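Long-range contacts in TRAP dicarboxylate transporter-DctP subunit (Marinobacter aquaeolei, PDB 4PFI), which probably binds a small organic acid or similar solute in the periplasm and delivers it to a TRAP-type membrane transporter: residues Phe230-Asn235 with Leu294-Ile299; Met160-Asn165 with Val236-Arg241. All blocks are in the same frame, centred on the assembly; numbering follows the deposited sequence.

Contact 1. Residues Phe230-Asn235 with Leu294-Ile299; sequences FHEVQN and LEQGGI. With NA (sodium ion), chain B.
OD1 of Asn-235 and the backbone O of Gly-298 both bind the sodium ion, at 2.3 Å and 2.4 Å from the metal respectively. These two oxygens are only 3.3 Å apart, and the cation between them probably offsets their repulsion. The carbonyl oxygen of Gln-234 and two waters complete the five ligands. One of those waters also donates to His-231 O and to Gly-297 O, so the ion and a single solvent molecule link the backbones of both segments where direct hydrogen bonds between them are lacking. Glycine suits the turn: Gly-297 and Gly-298 both have positive phi.

Next to the metal site, Ile-299 supplies the apolar part. Its CG1 lies 3.4 Å from Gln-234 O, and its CD1 reaches CB of His-231 at 3.5 Å, while its CA-H points at Asn-235 O. The imidazole of His-231 meets Gln-296 edge-on: CB of Gln-296 sits in the ring plane, 3.5 Å from His-231 CD2, and the Gln-296 amide stands almost perpendicular to the ring (88°). CG of Gln-296 is anti to its backbone N (chi1 163°), and a bend at chi2 then carries the amide across the Glu-232 side chain. There Gln-296 NE2 lies 3.7 Å from Glu-232 CG. The carboxylate and amide communicate through water: two waters lie within hydrogen-bonding distance of both Glu-232 OE2 and Gln-296 OE1, while OE1 of Glu-232 bonds to Tyr-207. The whole forms a sodium site of two main-chain carbonyls, one asparagine side chain and two waters, joining the loop after helix 222-228 to the glycine turn that ends the long helix 263-296 in this family 7 solute-binding protein.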
loop_
_atom_site.group_PDB
_atom_site.type_symbol
_atom_site.label_atom_id
_atom_site.label_comp_id
_atom_site.label_asym_id
_atom_site.label_seq_id
_atom_site.Cartn_x
_atom_site.Cartn_y
_atom_site.Cartn_z
ATOM N N PHE A 230 -17.440 4.672 0.633
ATOM C CA PHE A 230 -17.511 5.188 -0.753
ATOM C C PHE A 230 -18.472 4.391 -1.634
ATOM O O PHE A 230 -18.925 4.861 -2.680
ATOM C CB PHE A 230 -16.125 5.193 -1.412
ATOM C CG PHE A 230 -15.107 6.029 -0.694
ATOM C CD1 PHE A 230 -15.490 7.074 0.117
ATOM C CD2 PHE A 230 -13.762 5.774 -0.858
ATOM C CE1 PHE A 230 -14.555 7.835 0.759
ATOM C CE2 PHE A 230 -12.816 6.521 -0.216
ATOM C CZ PHE A 230 -13.202 7.563 0.593
ATOM N N HIS A 231 -18.776 3.171 -1.215
ATOM C CA HIS A 231 -19.654 2.352 -2.017
ATOM C C HIS A 231 -21.087 2.903 -1.968
ATOM O O HIS A 231 -21.891 2.562 -2.825
ATOM C CB HIS A 231 -19.611 0.886 -1.582
ATOM C CG HIS A 231 -20.037 0.662 -0.164
ATOM N ND1 HIS A 231 -19.300 1.086 0.909
ATOM C CD2 HIS A 231 -21.132 0.038 0.335
ATOM C CE1 HIS A 231 -19.929 0.749 2.034
ATOM N NE2 HIS A 231 -21.036 0.116 1.709
ATOM N N GLU A 232 -21.402 3.741 -0.983
ATOM C CA GLU A 232 -22.736 4.370 -0.872
ATOM C C GLU A 232 -22.947 5.492 -1.902
ATOM O O GLU A 232 -24.061 5.855 -2.184
ATOM C CB GLU A 232 -22.954 4.967 0.536
ATOM C CG GLU A 232 -22.890 3.950 1.657
ATOM C CD GLU A 232 -23.034 4.524 3.083
ATOM O OE1 GLU A 232 -23.158 5.765 3.295
ATOM O OE2 GLU A 232 -22.991 3.704 4.021
ATOM N N VAL A 233 -21.857 6.020 -2.453
ATOM C CA VAL A 233 -21.902 7.193 -3.291
ATOM C C VAL A 233 -21.207 6.886 -4.626
ATOM O O VAL A 233 -20.788 7.786 -5.362
ATOM C CB VAL A 233 -21.307 8.447 -2.539
ATOM C CG1 VAL A 233 -22.218 8.854 -1.376
ATOM C CG2 VAL A 233 -19.876 8.180 -2.043
ATOM N N GLN A 234 -21.111 5.595 -4.936
ATOM C CA GLN A 234 -20.568 5.134 -6.199
ATOM C C GLN A 234 -21.493 4.025 -6.761
ATOM O O GLN A 234 -22.312 3.458 -6.036
ATOM C CB GLN A 234 -19.115 4.640 -6.042
ATOM C CG GLN A 234 -18.073 5.649 -5.522
ATOM C CD GLN A 234 -17.539 6.573 -6.617
ATOM O OE1 GLN A 234 -16.372 6.467 -7.049
ATOM N NE2 GLN A 234 -18.378 7.505 -7.061
ATOM N N ASN A 235 -21.385 3.743 -8.045
ATOM C CA ASN A 235 -22.245 2.760 -8.720
ATOM C C ASN A 235 -21.466 1.581 -9.294
ATOM O O ASN A 235 -22.020 0.495 -9.480
ATOM C CB ASN A 235 -23.041 3.438 -9.846
ATOM C CG ASN A 235 -24.252 4.250 -9.322
ATOM O OD1 ASN A 235 -24.760 4.031 -8.221
ATOM N ND2 ASN A 235 -24.723 5.160 -10.145
ATOM N N LEU A 294 -21.624 -5.345 -1.038
ATOM C CA LEU A 294 -22.712 -5.766 -1.897
ATOM C C LEU A 294 -24.052 -5.755 -1.172
ATOM O O LEU A 294 -25.073 -5.505 -1.800
ATOM C CB LEU A 294 -22.423 -7.130 -2.515
ATOM C CG LEU A 294 -21.299 -7.038 -3.563
ATOM C CD1 LEU A 294 -20.963 -8.402 -4.071
ATOM C CD2 LEU A 294 -21.673 -6.117 -4.728
ATOM N N GLU A 295 -24.049 -5.996 0.140
ATOM C CA GLU A 295 -25.263 -5.865 0.961
ATOM C C GLU A 295 -25.880 -4.453 0.903
ATOM O O GLU A 295 -27.071 -4.282 1.128
ATOM C CB GLU A 295 -24.964 -6.216 2.424
ATOM C CG GLU A 295 -24.573 -7.688 2.627
ATOM C CD GLU A 295 -23.808 -7.962 3.945
ATOM O OE1 GLU A 295 -23.808 -7.088 4.855
ATOM O OE2 GLU A 295 -23.185 -9.053 4.068
ATOM N N GLN A 296 -25.069 -3.431 0.640
ATOM C CA GLN A 296 -25.588 -2.076 0.585
ATOM C C GLN A 296 -26.548 -1.945 -0.618
ATOM O O GLN A 296 -27.544 -1.221 -0.556
ATOM C CB GLN A 296 -24.432 -1.072 0.464
ATOM C CG GLN A 296 -24.816 0.332 0.006
ATOM C CD GLN A 296 -25.464 1.186 1.098
ATOM O OE1 GLN A 296 -25.378 0.861 2.277
ATOM N NE2 GLN A 296 -26.107 2.293 0.700
ATOM N N GLY A 297 -26.235 -2.648 -1.706
ATOM C CA GLY A 297 -26.961 -2.491 -2.946
ATOM C C GLY A 297 -26.570 -1.261 -3.763
ATOM O O GLY A 297 -25.986 -0.288 -3.250
ATOM N N GLY A 298 -26.897 -1.310 -5.052
ATOM C CA GLY A 298 -26.714 -0.183 -5.941
ATOM C C GLY A 298 -25.295 -0.098 -6.456
ATOM O O GLY A 298 -24.867 0.913 -7.001
ATOM N N ILE A 299 -24.561 -1.174 -6.299
ATOM C CA ILE A 299 -23.193 -1.176 -6.734
ATOM C C ILE A 299 -22.855 -2.433 -7.546
ATOM O O ILE A 299 -23.110 -3.557 -7.151
ATOM C CB ILE A 299 -22.217 -0.962 -5.558
ATOM C CG1 ILE A 299 -21.337 0.251 -5.885
ATOM C CG2 ILE A 299 -21.357 -2.144 -5.379
ATOM C CD1 ILE A 299 -20.132 0.427 -5.002
HETATM NA NA NA B . -24.727 3.137 -6.070
HETATM O O HOH W 1 -24.411 2.208 -3.772
HETATM O O HOH W 2 -23.175 0.907 4.062
HETATM O O HOH W 3 -26.425 3.332 -2.192
HETATM O O HOH W 4 -25.821 2.508 4.346
HETATM O O HOH W 5 -25.004 5.588 -5.343
#

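Contact 2. Residues Met160-Asn165 with Val236-Arg241; sequences MTWTAN and VLTMAR
The indole of Trp-162 lies with one face against the methyl of Ala-240, whose CB stands 3.8 Å from the centroid of the six-membered ring and only 17° off its normal, a CH-pi contact. Water 6 sits over the same face near its rim and bonds to Met-160 O, Thr-238 O and Ala-240 N, so the polar backbone beside the ring is bridged by solvent. With CG beside the backbone N (chi1 -60°), the indole leans off the sheet toward Ala-240, and Trp-162 CE3 comes within 4.0 Å of Thr-238 CG2. Phe-174, Phe-191 and Phe-312 meet the same indole edge-to-face.

Trp-162 and Thr-238 form an antiparallel hydrogen-bonded pair, with Thr-238 N donating to Trp-162 O at 2.7 Å and Trp-162 N returning a bond to Thr-238 O. Ala-164 and Val-236 repeat the pattern, and Thr-163 with Leu-237 makes the non-hydrogen-bonded pair between them. These bonds set strand 236-239 against the end of strand 149-164 within the mixed sheet of the solute-binding fold; strand 300-303 continues the sheet beyond 236-239.

On the face opposite Trp-162, the isobutyl group of Leu-237 is approached from two directions. CG2 of Thr-161, anti to its own backbone N, presses on Leu-237 CG at 3.3 Å, and CG2 of Thr-163 touches Leu-237 CD1 at 3.8 Å. Selenomethionine Met-239 bends at chi3 and sets its CE 3.6 Å from Thr-161 OG1. Helix 222-228 covers this face through Val-222 and Ile-225, while Thr-163 OG1 turns to Gln-234 and Gln-218.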
loop_
_atom_site.group_PDB
_atom_site.type_symbol
_atom_site.label_atom_id
_atom_site.label_comp_id
_atom_site.label_asym_id
_atom_site.label_seq_id
_atom_site.Cartn_x
_atom_site.Cartn_y
_atom_site.Cartn_z
HETATM N N MSE A 160 -5.491 -2.815 -5.468
HETATM C CA MSE A 160 -6.190 -1.523 -5.600
HETATM C C MSE A 160 -7.466 -1.757 -6.434
HETATM O O MSE A 160 -7.441 -2.489 -7.420
HETATM C CB MSE A 160 -5.316 -0.452 -6.255
HETATM C CG MSE A 160 -4.065 -0.104 -5.451
HETATM SE SE MSE A 160 -4.485 0.816 -3.773
HETATM C CE MSE A 160 -4.807 2.634 -4.477
ATOM N N THR A 161 -8.567 -1.133 -6.040
ATOM C CA THR A 161 -9.834 -1.303 -6.732
ATOM C C THR A 161 -10.363 0.070 -7.130
ATOM O O THR A 161 -10.146 1.041 -6.417
ATOM C CB THR A 161 -10.833 -2.026 -5.819
ATOM O OG1 THR A 161 -10.418 -3.399 -5.646
ATOM C CG2 THR A 161 -12.235 -1.984 -6.410
ATOM N N TRP A 162 -10.997 0.182 -8.290
ATOM C CA TRP A 162 -11.442 1.484 -8.779
ATOM C C TRP A 162 -12.955 1.634 -8.543
ATOM O O TRP A 162 -13.697 0.667 -8.699
ATOM C CB TRP A 162 -11.190 1.600 -10.277
ATOM C CG TRP A 162 -9.772 1.462 -10.711
ATOM C CD1 TRP A 162 -8.671 1.533 -9.933
ATOM C CD2 TRP A 162 -9.306 1.251 -12.041
ATOM N NE1 TRP A 162 -7.527 1.393 -10.696
ATOM C CE2 TRP A 162 -7.897 1.211 -11.998
ATOM C CE3 TRP A 162 -9.938 1.082 -13.270
ATOM C CZ2 TRP A 162 -7.119 1.015 -13.123
ATOM C CZ3 TRP A 162 -9.157 0.886 -14.394
ATOM C CH2 TRP A 162 -7.767 0.861 -14.311
ATOM N N THR A 163 -13.410 2.827 -8.167
ATOM C CA THR A 163 -14.833 3.129 -8.156
ATOM C C THR A 163 -15.095 4.386 -8.977
ATOM O O THR A 163 -14.224 5.247 -9.141
ATOM C CB THR A 163 -15.407 3.368 -6.718
ATOM O OG1 THR A 163 -14.846 4.548 -6.143
ATOM C CG2 THR A 163 -15.091 2.245 -5.810
ATOM N N ALA A 164 -16.317 4.455 -9.492
ATOM C CA ALA A 164 -16.811 5.588 -10.208
ATOM C C ALA A 164 -18.323 5.407 -10.384
ATOM O O ALA A 164 -18.922 4.457 -9.863
ATOM C CB ALA A 164 -16.127 5.698 -11.556
ATOM N N ASN A 165 -18.930 6.331 -11.129
ATOM C CA ASN A 165 -20.327 6.202 -11.478
ATOM C C ASN A 165 -20.541 5.683 -12.893
ATOM O O ASN A 165 -21.601 5.873 -13.474
ATOM C CB ASN A 165 -21.062 7.501 -11.203
ATOM C CG ASN A 165 -21.387 7.646 -9.747
ATOM O OD1 ASN A 165 -21.704 6.659 -9.078
ATOM N ND2 ASN A 165 -21.281 8.856 -9.228
ATOM N N VAL A 236 -20.179 1.768 -9.560
ATOM C CA VAL A 236 -19.442 0.718 -10.202
ATOM C C VAL A 236 -18.073 0.517 -9.561
ATOM O O VAL A 236 -17.271 1.436 -9.478
ATOM C CB VAL A 236 -19.264 0.982 -11.727
ATOM C CG1 VAL A 236 -18.515 -0.170 -12.360
ATOM C CG2 VAL A 236 -20.602 1.214 -12.411
ATOM N N LEU A 237 -17.828 -0.706 -9.113
ATOM C CA LEU A 237 -16.518 -1.122 -8.627
ATOM C C LEU A 237 -15.768 -1.850 -9.754
ATOM O O LEU A 237 -16.192 -2.938 -10.157
ATOM C CB LEU A 237 -16.730 -2.073 -7.455
ATOM C CG LEU A 237 -15.571 -2.167 -6.479
ATOM C CD1 LEU A 237 -15.989 -1.393 -5.271
ATOM C CD2 LEU A 237 -15.274 -3.595 -6.115
ATOM N N THR A 238 -14.712 -1.255 -10.312
ATOM C CA THR A 238 -13.977 -1.922 -11.401
ATOM C C THR A 238 -12.661 -2.533 -10.876
ATOM O O THR A 238 -11.840 -1.846 -10.293
ATOM C CB THR A 238 -13.635 -0.958 -12.605
ATOM O OG1 THR A 238 -14.831 -0.445 -13.202
ATOM C CG2 THR A 238 -12.856 -1.668 -13.674
HETATM N N MSE A 239 -12.462 -3.819 -11.115
HETATM C CA MSE A 239 -11.283 -4.505 -10.630
HETATM C C MSE A 239 -10.368 -4.753 -11.832
HETATM O O MSE A 239 -10.605 -5.643 -12.650
HETATM C CB MSE A 239 -11.713 -5.778 -9.900
HETATM C CG MSE A 239 -12.984 -5.495 -8.976
HETATM SE SE MSE A 239 -13.304 -6.935 -7.732
HETATM C CE MSE A 239 -12.806 -6.065 -6.056
ATOM N N ALA A 240 -9.362 -3.899 -11.968
ATOM C CA ALA A 240 -8.425 -4.003 -13.085
ATOM C C ALA A 240 -7.205 -4.819 -12.722
ATOM O O ALA A 240 -6.468 -5.199 -13.606
ATOM C CB ALA A 240 -7.976 -2.641 -13.535
ATOM N N ARG A 241 -7.017 -5.093 -11.425
ATOM C CA ARG A 241 -5.801 -5.731 -10.913
ATOM C C ARG A 241 -4.564 -5.067 -11.585
ATOM O O ARG A 241 -3.809 -5.707 -12.310
ATOM C CB ARG A 241 -5.883 -7.240 -11.155
ATOM C CG ARG A 241 -6.865 -7.971 -10.227
ATOM C CD ARG A 241 -6.876 -9.513 -10.478
ATOM N NE ARG A 241 -7.261 -9.803 -11.868
ATOM C CZ ARG A 241 -6.534 -10.483 -12.754
ATOM N NH1 ARG A 241 -5.350 -11.028 -12.440
ATOM N NH2 ARG A 241 -7.013 -10.633 -13.979
HETATM O O HOH W 6 -8.680 -1.685 -10.257
HETATM O O HOH W 7 -8.418 -4.717 -8.907
#

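The two contacts lie about 12 Å apart, centre to centre, on the same side of the chain's centre, and their segments alternate in sequence: 160-165, 230-235, 236-241, then 294-299. Because 235 runs straight into 236, the sodium-binding loop of contact 1 leads directly into strand 236-239 of contact 2. They also touch directly: Asn-235 N is 3.1 Å from Ala-164 O, a probable hydrogen bond. Strand 300-303, which follows contact 1, pairs in parallel with 236-239. The loop before strand 236-239 and the turn before strand 300-303 both hold the sodium ion, so the ion ties together the starts of two neighbouring parallel strands.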